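Local coordinates for protein endosialidase (Enterobacteria phage phi92, PDB 4HIZ) that hydrolyses alpha-2,8 and alpha-2,9 linkages inside polysialic acid chains, probably helping the phage through the polysaccharide capsule of its bacterial host, at residues 191-196 against 200-205; 209-214 against 270-275; 284-289 against 316-321; 341-346 against 385-390. All coordinates share one frame; numbering follows the deposited sequence.

Contact 1: 191-196 against 200-205; sequences GITISS and TATIVL
The two backbones form a twisted piece of antiparallel sheet, with I192, I194, A201 and I203 on one face and T193 and T202 on the other. This is a beta hairpin, strands 192-194 and 200-204, inside the larger sheet inserted in the chain of the catalytic propeller. The outer edge of strand 192-194 pairs with strand 253-254, and that of strand 200-204 with strand 240-244.

T193 and T202 are the hydrogen-bonded pair. T193 N meets T202 O at 3.0 Å in the carbonyl plane, and T202 N meets T193 O at 2.9 Å. V204 N donates to G191 O at 2.8 Å, tilted 27° from the carbonyl plane. I192 and I203 are a non-hydrogen-bonded pair. Their side chains lie side by side, with I203 CD1 3.8 Å from I192 CG2. I203 sets CG1 beside its backbone N (chi1 -42°), and a second bend (chi2 -64°) swings CD1 against I192. Further along, I194 CG1 rests on A201 CB at 3.6 Å. The apolar face continues onto V243, F241 and I253.

On the threonine face, T193 OG1 approaches T202 CB. On this side a water donates to T193 O at 3.0 Å and lies 2.7 Å from T202 OG1.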
loop_
_atom_site.group_PDB
_atom_site.type_symbol
_atom_site.label_atom_id
_atom_site.label_comp_id
_atom_site.label_asym_id
_atom_site.label_seq_id
_atom_site.Cartn_x
_atom_site.Cartn_y
_atom_site.Cartn_z
ATOM N N GLY A 191 25.725 -38.340 5.635
ATOM C CA GLY A 191 26.641 -37.568 4.820
ATOM C C GLY A 191 27.574 -36.587 5.497
ATOM O O GLY A 191 28.361 -35.919 4.800
ATOM N N ILE A 192 27.499 -36.463 6.822
ATOM C CA ILE A 192 28.412 -35.550 7.525
ATOM C C ILE A 192 29.411 -36.335 8.355
ATOM O O ILE A 192 29.007 -37.097 9.255
ATOM C CB ILE A 192 27.670 -34.577 8.434
ATOM C CG1 ILE A 192 26.653 -33.759 7.602
ATOM C CG2 ILE A 192 28.682 -33.659 9.144
ATOM C CD1 ILE A 192 25.795 -32.759 8.454
ATOM N N THR A 193 30.705 -36.160 8.067
ATOM C CA THR A 193 31.741 -36.898 8.808
ATOM C C THR A 193 32.829 -35.948 9.295
ATOM O O THR A 193 33.212 -34.992 8.581
ATOM C CB THR A 193 32.395 -37.988 7.955
ATOM O OG1 THR A 193 32.814 -37.437 6.711
ATOM C CG2 THR A 193 31.421 -39.139 7.704
ATOM N N ILE A 194 33.318 -36.212 10.505
ATOM C CA ILE A 194 34.440 -35.468 11.083
ATOM C C ILE A 194 35.371 -36.440 11.781
ATOM O O ILE A 194 34.902 -37.240 12.590
ATOM C CB ILE A 194 33.950 -34.469 12.143
ATOM C CG1 ILE A 194 32.764 -33.656 11.588
ATOM C CG2 ILE A 194 35.097 -33.502 12.532
ATOM C CD1 ILE A 194 31.985 -32.886 12.628
ATOM N N SER A 195 36.674 -36.352 11.516
ATOM C CA SER A 195 37.626 -37.173 12.275
ATOM C C SER A 195 37.953 -36.523 13.593
ATOM O O SER A 195 38.049 -35.300 13.669
ATOM C CB SER A 195 38.924 -37.374 11.488
ATOM O OG SER A 195 38.603 -38.080 10.321
ATOM N N SER A 196 38.111 -37.340 14.639
ATOM C CA SER A 196 38.513 -36.831 15.936
ATOM C C SER A 196 39.793 -36.012 15.778
ATOM O O SER A 196 40.708 -36.414 15.064
ATOM C CB SER A 196 38.749 -37.995 16.901
ATOM O OG SER A 196 38.892 -37.499 18.211
ATOM N N THR A 200 37.874 -29.999 10.371
ATOM C CA THR A 200 37.220 -30.038 9.058
ATOM C C THR A 200 36.054 -31.004 9.097
ATOM O O THR A 200 36.241 -32.172 9.425
ATOM C CB THR A 200 38.182 -30.548 7.990
ATOM O OG1 THR A 200 39.336 -29.713 7.974
ATOM C CG2 THR A 200 37.530 -30.534 6.617
ATOM N N ALA A 201 34.858 -30.537 8.757
ATOM C CA ALA A 201 33.723 -31.449 8.610
ATOM C C ALA A 201 33.478 -31.620 7.119
ATOM O O ALA A 201 33.417 -30.638 6.384
ATOM C CB ALA A 201 32.457 -30.886 9.311
ATOM N N THR A 202 33.348 -32.858 6.667
ATOM C CA THR A 202 33.057 -33.124 5.264
ATOM C C THR A 202 31.569 -33.356 5.101
ATOM O O THR A 202 30.982 -34.140 5.850
ATOM C CB THR A 202 33.868 -34.347 4.806
ATOM O OG1 THR A 202 35.253 -34.036 4.975
ATOM C CG2 THR A 202 33.575 -34.668 3.350
ATOM N N ILE A 203 30.966 -32.644 4.149
ATOM C CA ILE A 203 29.540 -32.703 3.927
ATOM C C ILE A 203 29.233 -33.226 2.539
ATOM O O ILE A 203 29.637 -32.633 1.539
ATOM C CB ILE A 203 28.940 -31.295 3.989
ATOM C CG1 ILE A 203 29.532 -30.467 5.156
ATOM C CG2 ILE A 203 27.408 -31.373 3.959
ATOM C CD1 ILE A 203 29.248 -31.000 6.537
ATOM N N VAL A 204 28.497 -34.329 2.482
ATOM C CA VAL A 204 28.004 -34.833 1.212
ATOM C C VAL A 204 26.614 -34.258 0.953
ATOM O O VAL A 204 25.693 -34.368 1.763
ATOM C CB VAL A 204 27.953 -36.366 1.194
ATOM C CG1 VAL A 204 27.322 -36.854 -0.115
ATOM C CG2 VAL A 204 29.357 -36.932 1.356
ATOM N N LEU A 205 26.484 -33.579 -0.168
ATOM C CA LEU A 205 25.208 -32.999 -0.553
ATOM C C LEU A 205 25.215 -32.949 -2.084
ATOM O O LEU A 205 25.984 -32.197 -2.690
ATOM C CB LEU A 205 25.099 -31.598 0.059
ATOM C CG LEU A 205 23.766 -30.890 -0.020
ATOM C CD1 LEU A 205 22.774 -31.573 0.929
ATOM C CD2 LEU A 205 23.946 -29.422 0.374
HETATM O O HOH W 1 35.987 -34.933 7.417
HETATM O O HOH W 2 37.685 -34.556 9.471
#

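Contact 2: 209-214 against 270-275; sequences GLKVGD and PWEITE. With EDO (1,2-ethanediol), chain K.
A type II beta turn from K211 to D214 faces the start of strand 272-275. G213 holds its third position, and D214 N closes it onto K211 O. The main link is a salt bridge from K211 NZ to E272 OE2, 2.8 Å long. NZ comes from the syn side of the carboxylate, 31° out of its plane. K211 is bent at its last torsion (chi4 -90°), and K211 CE lies 3.2 Å from E272 OE2. K211 NZ has a second acceptor in Y328 O, and E272 OE1 is held by S179 OG.

Strand 272-275 is an edge strand of a four-stranded propeller sheet, beside strand 172-181. The turn belongs to the insertion between those two strands, so the contact ties the insertion back to the blade. I273 of the same strand lines a glycan pocket.

G213 O touches P270 CD at 3.6 Å. A water donates to D214 OD1 at 2.7 Å and to P270 O at 2.8 Å. D214 OD2 accepts K211 N at 2.9 Å from above the carboxylate plane and forms a salt bridge with R157. G209 N donates to O2 of a 1,2-ethanediol, probably from the crystallisation liquor, at 2.9 Å.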
loop_
_atom_site.group_PDB
_atom_site.type_symbol
_atom_site.label_atom_id
_atom_site.label_comp_id
_atom_site.label_asym_id
_atom_site.label_seq_id
_atom_site.Cartn_x
_atom_site.Cartn_y
_atom_site.Cartn_z
ATOM N N GLY A 209 26.374 -27.112 -5.856
ATOM C CA GLY A 209 26.595 -25.865 -6.568
ATOM C C GLY A 209 27.312 -24.806 -5.760
ATOM O O GLY A 209 27.357 -23.654 -6.166
ATOM N N LEU A 210 27.877 -25.174 -4.615
ATOM C CA LEU A 210 28.538 -24.186 -3.757
ATOM C C LEU A 210 30.003 -23.933 -4.167
ATOM O O LEU A 210 30.654 -24.797 -4.763
ATOM C CB LEU A 210 28.499 -24.632 -2.285
ATOM C CG LEU A 210 27.107 -24.981 -1.760
ATOM C CD1 LEU A 210 27.180 -25.717 -0.403
ATOM C CD2 LEU A 210 26.308 -23.712 -1.629
ATOM N N LYS A 211 30.491 -22.750 -3.822
ATOM C CA LYS A 211 31.885 -22.374 -3.982
ATOM C C LYS A 211 32.446 -21.961 -2.641
ATOM O O LYS A 211 31.691 -21.654 -1.707
ATOM C CB LYS A 211 32.016 -21.220 -4.977
ATOM C CG LYS A 211 31.670 -21.623 -6.413
ATOM C CD LYS A 211 31.660 -20.424 -7.345
ATOM C CE LYS A 211 31.588 -20.887 -8.816
ATOM N NZ LYS A 211 32.956 -21.103 -9.445
ATOM N N VAL A 212 33.769 -21.989 -2.521
ATOM C CA VAL A 212 34.403 -21.503 -1.308
ATOM C C VAL A 212 33.928 -20.083 -0.963
ATOM O O VAL A 212 33.885 -19.185 -1.841
ATOM C CB VAL A 212 35.929 -21.498 -1.477
ATOM C CG1 VAL A 212 36.590 -20.840 -0.275
ATOM C CG2 VAL A 212 36.434 -22.931 -1.656
ATOM N N GLY A 213 33.574 -19.886 0.305
ATOM C CA GLY A 213 33.108 -18.595 0.773
ATOM C C GLY A 213 31.597 -18.486 0.768
ATOM O O GLY A 213 31.046 -17.548 1.386
ATOM N N ASP A 214 30.911 -19.410 0.092
ATOM C CA ASP A 214 29.421 -19.341 0.082
ATOM C C ASP A 214 28.868 -19.584 1.483
ATOM O O ASP A 214 29.451 -20.315 2.287
ATOM C CB ASP A 214 28.818 -20.304 -0.950
ATOM C CG ASP A 214 28.947 -19.781 -2.366
ATOM O OD1 ASP A 214 29.255 -18.572 -2.531
ATOM O OD2 ASP A 214 28.720 -20.562 -3.323
ATOM N N PRO A 270 28.931 -13.961 -1.031
ATOM C CA PRO A 270 29.494 -13.002 -1.995
ATOM C C PRO A 270 29.202 -13.406 -3.428
ATOM O O PRO A 270 29.174 -14.603 -3.738
ATOM C CB PRO A 270 31.006 -13.060 -1.730
ATOM C CG PRO A 270 31.227 -14.228 -0.851
ATOM C CD PRO A 270 29.940 -14.497 -0.102
ATOM N N TRP A 271 29.000 -12.426 -4.303
ATOM C CA TRP A 271 28.886 -12.739 -5.717
ATOM C C TRP A 271 30.268 -13.171 -6.227
ATOM O O TRP A 271 31.261 -12.546 -5.908
ATOM C CB TRP A 271 28.455 -11.504 -6.483
ATOM C CG TRP A 271 27.031 -11.046 -6.272
ATOM C CD1 TRP A 271 26.613 -10.012 -5.485
ATOM C CD2 TRP A 271 25.864 -11.547 -6.937
ATOM N NE1 TRP A 271 25.231 -9.850 -5.599
ATOM C CE2 TRP A 271 24.764 -10.760 -6.513
ATOM C CE3 TRP A 271 25.648 -12.564 -7.883
ATOM C CZ2 TRP A 271 23.464 -10.987 -6.966
ATOM C CZ3 TRP A 271 24.365 -12.776 -8.351
ATOM C CH2 TRP A 271 23.283 -11.982 -7.894
ATOM N N GLU A 272 30.298 -14.232 -7.001
ATOM C CA GLU A 272 31.498 -14.495 -7.823
ATOM C C GLU A 272 31.362 -13.607 -9.035
ATOM O O GLU A 272 30.337 -13.645 -9.694
ATOM C CB GLU A 272 31.496 -15.945 -8.261
ATOM C CG GLU A 272 32.662 -16.221 -9.225
ATOM C CD GLU A 272 32.469 -17.527 -9.978
ATOM O OE1 GLU A 272 31.422 -17.701 -10.681
ATOM O OE2 GLU A 272 33.343 -18.391 -9.821
ATOM N N ILE A 273 32.375 -12.790 -9.317
ATOM C CA ILE A 273 32.292 -11.789 -10.394
ATOM C C ILE A 273 33.522 -11.970 -11.287
ATOM O O ILE A 273 34.666 -11.844 -10.829
ATOM C CB ILE A 273 32.267 -10.371 -9.806
ATOM C CG1 ILE A 273 30.949 -10.183 -9.023
ATOM C CG2 ILE A 273 32.420 -9.302 -10.888
ATOM C CD1 ILE A 273 30.873 -8.827 -8.352
ATOM N N THR A 274 33.276 -12.315 -12.543
ATOM C CA THR A 274 34.354 -12.647 -13.475
ATOM C C THR A 274 34.232 -11.792 -14.721
ATOM O O THR A 274 33.205 -11.843 -15.392
ATOM C CB THR A 274 34.252 -14.131 -13.894
ATOM O OG1 THR A 274 34.253 -14.972 -12.722
ATOM C CG2 THR A 274 35.427 -14.511 -14.803
ATOM N N GLU A 275 35.295 -11.068 -15.078
ATOM C CA GLU A 275 35.261 -10.266 -16.296
ATOM C C GLU A 275 35.244 -11.185 -17.520
ATOM O O GLU A 275 35.968 -12.211 -17.550
ATOM C CB GLU A 275 36.469 -9.326 -16.360
ATOM C CG GLU A 275 36.387 -8.333 -17.494
ATOM C CD GLU A 275 37.463 -7.268 -17.401
ATOM O OE1 GLU A 275 38.366 -7.398 -16.547
ATOM O OE2 GLU A 275 37.404 -6.295 -18.175
HETATM C C1 EDO K . 29.941 -28.125 -8.477
HETATM O O1 EDO K . 29.949 -29.331 -9.253
HETATM C C2 EDO K . 29.476 -28.400 -7.052
HETATM O O2 EDO K . 28.179 -29.033 -7.000
HETATM O O HOH W 3 29.210 -17.219 -4.822
#

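Contact 3: 284-289 against 316-321; sequences NADLCV and PRRLGI
One oxygen, D286 OD1, takes both of the bonds that R318 gives to D286. R318 NE meets D286 OD1 at 2.8 Å, nearly along its C-O axis. R318 NH2 meets D286 OD1 at 2.9 Å, on the syn side. The grip is side-on, and the oxygen lies at the guanidinium edge. Carboxylate and guanidinium planes are nearly coplanar, 14° apart. The arginine chain bends at chi2 (78°), and this turns its NE edge to the aspartate.

R318 begins strand 318-324 of a four-stranded antiparallel propeller sheet. D286 sits in the loop that leads into strand 291-297 of the same sheet. The salt bridge therefore fastens the entry loop of this blade to its third strand. Within the loop, N284 OD1 accepts D286 N in an Asx turn, which probably helps to place the aspartate.

Beside the bridge, A285 O lies 3.2 Å from R318 CD, and A285 CB packs on P316 CD at 3.7 Å. The peptide bond before P316 is cis. The proline ring also leans over one face of the guanidinium, with P316 CG 3.4 Å above the plane of R318 and displaced toward the rim. R318 NH1 turns back to R317 O at 3.1 Å.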
loop_
_atom_site.group_PDB
_atom_site.type_symbol
_atom_site.label_atom_id
_atom_site.label_comp_id
_atom_site.label_asym_id
_atom_site.label_seq_id
_atom_site.Cartn_x
_atom_site.Cartn_y
_atom_site.Cartn_z
ATOM N N ASN A 284 35.890 -2.923 -33.936
ATOM C CA ASN A 284 36.154 -4.197 -34.606
ATOM C C ASN A 284 34.887 -5.026 -34.622
ATOM O O ASN A 284 34.471 -5.494 -33.557
ATOM C CB ASN A 284 37.217 -4.945 -33.822
ATOM C CG ASN A 284 37.665 -6.239 -34.500
ATOM O OD1 ASN A 284 36.941 -6.819 -35.299
ATOM N ND2 ASN A 284 38.869 -6.709 -34.156
ATOM N N ALA A 285 34.290 -5.227 -35.800
ATOM C CA ALA A 285 33.016 -5.946 -35.916
ATOM C C ALA A 285 33.072 -7.371 -35.337
ATOM O O ALA A 285 32.044 -7.942 -34.962
ATOM C CB ALA A 285 32.550 -5.991 -37.378
ATOM N N ASP A 286 34.263 -7.956 -35.291
ATOM C CA ASP A 286 34.397 -9.307 -34.795
ATOM C C ASP A 286 34.548 -9.386 -33.281
ATOM O O ASP A 286 34.505 -10.491 -32.709
ATOM C CB ASP A 286 35.604 -9.997 -35.461
ATOM C CG ASP A 286 35.355 -10.342 -36.913
ATOM O OD1 ASP A 286 34.234 -10.718 -37.276
ATOM O OD2 ASP A 286 36.325 -10.304 -37.700
ATOM N N LEU A 287 34.756 -8.246 -32.629
ATOM C CA LEU A 287 34.804 -8.236 -31.168
ATOM C C LEU A 287 33.593 -7.545 -30.586
ATOM O O LEU A 287 33.180 -7.885 -29.463
ATOM C CB LEU A 287 36.037 -7.487 -30.681
ATOM C CG LEU A 287 37.342 -8.162 -31.061
ATOM C CD1 LEU A 287 38.522 -7.315 -30.574
ATOM C CD2 LEU A 287 37.351 -9.539 -30.445
ATOM N N CYS A 288 33.062 -6.553 -31.293
ATOM C CA CYS A 288 31.986 -5.695 -30.730
ATOM C C CYS A 288 30.812 -6.519 -30.172
ATOM O O CYS A 288 30.303 -7.436 -30.829
ATOM C CB CYS A 288 31.456 -4.688 -31.799
ATOM S SG CYS A 288 30.317 -3.442 -31.116
ATOM N N VAL A 289 30.392 -6.190 -28.952
ATOM C CA VAL A 289 29.116 -6.722 -28.438
ATOM C C VAL A 289 28.211 -5.552 -28.112
ATOM O O VAL A 289 28.581 -4.635 -27.375
ATOM C CB VAL A 289 29.328 -7.611 -27.191
ATOM C CG1 VAL A 289 27.946 -8.097 -26.575
ATOM C CG2 VAL A 289 30.179 -8.835 -27.556
ATOM N N PRO A 316 30.150 -5.517 -40.589
ATOM C CA PRO A 316 29.032 -6.467 -40.683
ATOM C C PRO A 316 28.544 -6.887 -39.298
ATOM O O PRO A 316 29.352 -7.080 -38.395
ATOM C CB PRO A 316 29.653 -7.655 -41.433
ATOM C CG PRO A 316 31.106 -7.611 -41.023
ATOM C CD PRO A 316 31.446 -6.139 -40.919
ATOM N N ARG A 317 27.228 -7.006 -39.138
ATOM C CA ARG A 317 26.681 -7.486 -37.860
ATOM C C ARG A 317 27.123 -8.917 -37.577
ATOM O O ARG A 317 27.408 -9.693 -38.506
ATOM C CB ARG A 317 25.153 -7.462 -37.887
ATOM C CG ARG A 317 24.574 -6.063 -37.917
ATOM C CD ARG A 317 23.133 -6.044 -37.460
ATOM N NE ARG A 317 22.664 -4.681 -37.583
ATOM C CZ ARG A 317 21.627 -4.201 -36.952
ATOM N NH1 ARG A 317 20.941 -4.997 -36.138
ATOM N NH2 ARG A 317 21.287 -2.930 -37.135
ATOM N N ARG A 318 27.168 -9.277 -36.292
ATOM C CA ARG A 318 27.315 -10.677 -35.887
ATOM C C ARG A 318 26.212 -10.973 -34.881
ATOM O O ARG A 318 25.844 -10.091 -34.110
ATOM C CB ARG A 318 28.661 -10.946 -35.210
ATOM C CG ARG A 318 29.838 -11.239 -36.180
ATOM C CD ARG A 318 30.333 -9.964 -36.782
ATOM N NE ARG A 318 31.513 -10.213 -37.641
ATOM C CZ ARG A 318 31.432 -10.546 -38.922
ATOM N NH1 ARG A 318 30.229 -10.663 -39.483
ATOM N NH2 ARG A 318 32.549 -10.747 -39.644
ATOM N N LEU A 319 25.678 -12.186 -34.903
ATOM C CA LEU A 319 24.659 -12.550 -33.910
ATOM C C LEU A 319 24.878 -14.017 -33.606
ATOM O O LEU A 319 25.139 -14.824 -34.519
ATOM C CB LEU A 319 23.286 -12.339 -34.536
ATOM C CG LEU A 319 22.106 -12.620 -33.588
ATOM C CD1 LEU A 319 20.910 -11.661 -33.878
ATOM C CD2 LEU A 319 21.640 -14.080 -33.642
ATOM N N GLY A 320 24.770 -14.393 -32.335
ATOM C CA GLY A 320 24.885 -15.813 -32.045
ATOM C C GLY A 320 24.894 -16.042 -30.560
ATOM O O GLY A 320 24.132 -15.393 -29.813
ATOM N N ILE A 321 25.765 -16.956 -30.121
ATOM C CA ILE A 321 25.825 -17.301 -28.706
ATOM C C ILE A 321 27.244 -17.210 -28.173
ATOM O O ILE A 321 28.215 -17.362 -28.917
ATOM C CB ILE A 321 25.264 -18.714 -28.451
ATOM C CG1 ILE A 321 26.179 -19.816 -29.048
ATOM C CG2 ILE A 321 23.802 -18.808 -29.001
ATOM C CD1 ILE A 321 25.672 -21.229 -28.738
#

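Contact 4: 341-346 against 385-390; sequences QEYADN and WNYLRF
Two successive bends, at chi2 (83°) and chi3 (69°), fold R389 back so that its guanidinium reaches Y343 and the backbone of E342. With CG of both Y343 and Y387 beside the backbone N, the two rings meet in an offset stack, with centroids 4.2 Å apart and planes at 14°. Y343 CD2 lies over the centre of the Y387 ring. Y387 CB sits over the face of the Y343 ring, 3.8 Å from its centroid, as a CH-pi contact. E342 CG touches the opposite face of Y343 near the rim.

The stack joins the short helix 341-344 to strand 386-389, an edge strand of a four-stranded propeller sheet. The helix lies in the link between the preceding blade and this one. Y387 OH is hydrogen-bonded to S340 N, just before the helix.

R389 meets the same tyrosine, Y343. Y343 CD1 lies 3.4 Å above the guanidinium plane of R389, off toward the rim. R389 NH2 donates to E342 O at 3.1 Å, from above the carbonyl plane. R389 NH1 also reaches G372 O. One water accepts from R389 NH1 at 2.9 Å. Another accepts from R389 NH2 at 2.9 Å and donates to E342 OE2 at 2.7 Å.

The carboxylate of E342 and the guanidinium thus meet through water and not directly. The helix is held to the strand by ring stacking, a bond to a backbone carbonyl and this water-mediated carboxylate. The opposite charges, 4.9 Å apart from E342 OE2 to R389 NH2, probably still attract.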
loop_
_atom_site.group_PDB
_atom_site.type_symbol
_atom_site.label_atom_id
_atom_site.label_comp_id
_atom_site.label_asym_id
_atom_site.label_seq_id
_atom_site.Cartn_x
_atom_site.Cartn_y
_atom_site.Cartn_z
ATOM N N GLN A 341 25.601 -14.822 -41.986
ATOM C CA GLN A 341 25.461 -13.395 -42.211
ATOM C C GLN A 341 24.075 -13.038 -42.756
ATOM O O GLN A 341 23.493 -12.000 -42.390
ATOM C CB GLN A 341 26.550 -12.933 -43.199
ATOM C CG GLN A 341 26.666 -11.413 -43.229
ATOM C CD GLN A 341 27.207 -10.912 -41.917
ATOM O OE1 GLN A 341 28.323 -11.279 -41.522
ATOM N NE2 GLN A 341 26.425 -10.095 -41.216
ATOM N N GLU A 342 23.547 -13.907 -43.616
ATOM C CA GLU A 342 22.237 -13.694 -44.242
ATOM C C GLU A 342 21.152 -13.407 -43.203
ATOM O O GLU A 342 20.244 -12.596 -43.434
ATOM C CB GLU A 342 21.850 -14.939 -45.049
ATOM C CG GLU A 342 20.468 -14.916 -45.639
ATOM C CD GLU A 342 20.180 -16.092 -46.559
ATOM O OE1 GLU A 342 21.028 -17.006 -46.662
ATOM O OE2 GLU A 342 19.097 -16.102 -47.186
ATOM N N TYR A 343 21.235 -14.102 -42.075
ATOM C CA TYR A 343 20.187 -14.012 -41.045
ATOM C C TYR A 343 20.596 -13.101 -39.888
ATOM O O TYR A 343 19.752 -12.690 -39.096
ATOM C CB TYR A 343 19.856 -15.429 -40.558
ATOM C CG TYR A 343 19.259 -16.258 -41.670
ATOM C CD1 TYR A 343 17.934 -16.066 -42.065
ATOM C CD2 TYR A 343 20.047 -17.172 -42.395
ATOM C CE1 TYR A 343 17.388 -16.798 -43.109
ATOM C CE2 TYR A 343 19.510 -17.885 -43.436
ATOM C CZ TYR A 343 18.187 -17.713 -43.784
ATOM O OH TYR A 343 17.664 -18.469 -44.815
ATOM N N ALA A 344 21.891 -12.757 -39.813
ATOM C CA ALA A 344 22.366 -11.776 -38.814
ATOM C C ALA A 344 22.131 -10.329 -39.250
ATOM O O ALA A 344 22.029 -9.428 -38.396
ATOM C CB ALA A 344 23.868 -11.975 -38.525
ATOM N N ASP A 345 22.089 -10.082 -40.566
ATOM C CA ASP A 345 21.891 -8.707 -41.054
ATOM C C ASP A 345 20.553 -8.212 -40.513
ATOM O O ASP A 345 19.609 -8.995 -40.415
ATOM C CB ASP A 345 21.833 -8.654 -42.589
ATOM C CG ASP A 345 23.182 -8.935 -43.225
ATOM O OD1 ASP A 345 24.198 -8.725 -42.533
ATOM O OD2 ASP A 345 23.234 -9.332 -44.418
ATOM N N ASN A 346 20.479 -6.936 -40.166
ATOM C CA ASN A 346 19.205 -6.398 -39.650
ATOM C C ASN A 346 18.577 -7.231 -38.521
ATOM O O ASN A 346 17.358 -7.390 -38.471
ATOM C CB ASN A 346 18.193 -6.301 -40.790
ATOM C CG ASN A 346 18.731 -5.512 -41.979
ATOM O OD1 ASN A 346 18.832 -6.017 -43.122
ATOM N ND2 ASN A 346 19.115 -4.295 -41.712
ATOM N N TRP A 385 23.469 -24.239 -38.229
ATOM C CA TRP A 385 22.066 -23.984 -37.980
ATOM C C TRP A 385 21.232 -24.285 -39.215
ATOM O O TRP A 385 21.742 -24.212 -40.349
ATOM C CB TRP A 385 21.896 -22.511 -37.644
ATOM C CG TRP A 385 22.613 -22.055 -36.435
ATOM C CD1 TRP A 385 23.915 -21.623 -36.363
ATOM C CD2 TRP A 385 22.071 -21.930 -35.103
ATOM N NE1 TRP A 385 24.222 -21.259 -35.065
ATOM C CE2 TRP A 385 23.108 -21.435 -34.277
ATOM C CE3 TRP A 385 20.814 -22.212 -34.528
ATOM C CZ2 TRP A 385 22.939 -21.205 -32.915
ATOM C CZ3 TRP A 385 20.649 -21.981 -33.163
ATOM C CH2 TRP A 385 21.707 -21.481 -32.372
ATOM N N ASN A 386 19.960 -24.618 -38.985
ATOM C CA ASN A 386 18.917 -24.660 -40.009
ATOM C C ASN A 386 17.982 -23.471 -39.742
ATOM O O ASN A 386 17.591 -23.248 -38.587
ATOM C CB ASN A 386 18.125 -25.953 -39.843
ATOM C CG ASN A 386 18.985 -27.173 -40.134
ATOM O OD1 ASN A 386 19.214 -28.028 -39.271
ATOM N ND2 ASN A 386 19.490 -27.232 -41.347
ATOM N N TYR A 387 17.630 -22.716 -40.788
ATOM C CA TYR A 387 16.933 -21.436 -40.642
ATOM C C TYR A 387 15.564 -21.441 -41.280
ATOM O O TYR A 387 15.369 -22.056 -42.358
ATOM C CB TYR A 387 17.734 -20.345 -41.371
ATOM C CG TYR A 387 19.157 -20.216 -40.902
ATOM C CD1 TYR A 387 19.456 -19.524 -39.734
ATOM C CD2 TYR A 387 20.205 -20.790 -41.630
ATOM C CE1 TYR A 387 20.778 -19.388 -39.290
ATOM C CE2 TYR A 387 21.523 -20.667 -41.203
ATOM C CZ TYR A 387 21.805 -19.960 -40.032
ATOM O OH TYR A 387 23.120 -19.841 -39.618
ATOM N N LEU A 388 14.646 -20.697 -40.652
ATOM C CA LEU A 388 13.333 -20.431 -41.220
ATOM C C LEU A 388 13.018 -18.945 -41.008
ATOM O O LEU A 388 12.801 -18.514 -39.868
ATOM C CB LEU A 388 12.265 -21.271 -40.502
ATOM C CG LEU A 388 12.249 -22.787 -40.755
ATOM C CD1 LEU A 388 11.316 -23.481 -39.764
ATOM C CD2 LEU A 388 11.792 -23.070 -42.186
ATOM N N ARG A 389 12.987 -18.166 -42.081
ATOM C CA ARG A 389 12.629 -16.758 -41.950
ATOM C C ARG A 389 11.125 -16.629 -41.725
ATOM O O ARG A 389 10.332 -17.245 -42.443
ATOM C CB ARG A 389 13.011 -16.028 -43.248
ATOM C CG ARG A 389 12.722 -14.524 -43.218
ATOM C CD ARG A 389 13.838 -13.766 -42.537
ATOM N NE ARG A 389 15.080 -13.782 -43.329
ATOM C CZ ARG A 389 16.162 -13.091 -43.002
ATOM N NH1 ARG A 389 16.192 -12.354 -41.888
ATOM N NH2 ARG A 389 17.239 -13.125 -43.794
ATOM N N PHE A 390 10.703 -15.839 -40.742
ATOM C CA PHE A 390 9.277 -15.499 -40.698
ATOM C C PHE A 390 8.944 -14.594 -41.873
ATOM O O PHE A 390 9.723 -13.711 -42.209
ATOM C CB PHE A 390 8.890 -14.788 -39.392
ATOM C CG PHE A 390 8.839 -15.689 -38.187
ATOM C CD1 PHE A 390 9.984 -15.901 -37.419
ATOM C CD2 PHE A 390 7.630 -16.290 -37.806
ATOM C CE1 PHE A 390 9.954 -16.718 -36.302
ATOM C CE2 PHE A 390 7.579 -17.124 -36.655
ATOM C CZ PHE A 390 8.740 -17.310 -35.903
HETATM O O HOH W 4 18.695 -10.925 -41.937
HETATM O O HOH W 5 17.353 -14.177 -46.529
#

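In the fold
Contact 1 stands apart, in the sheet inserted into the propeller chain. It is partly buried, and backbone bonds and aliphatic side chains hold it. Contacts 2, 3 and 4 lie at the surface and depend on charged or aromatic side chains. Contact 2 helps to tie the insertion to its parent blade, and its first segment begins a few residues after contact 1. Contact 3 works inside the next blade. Contact 4 sets an inter-blade helix on the outer strand of the blade after that. Contacts 3 and 4 touch: Q341 of the helix probably bonds R317 O through NE2. Contacts 1 and 4 are farthest apart, centres about 53 Å.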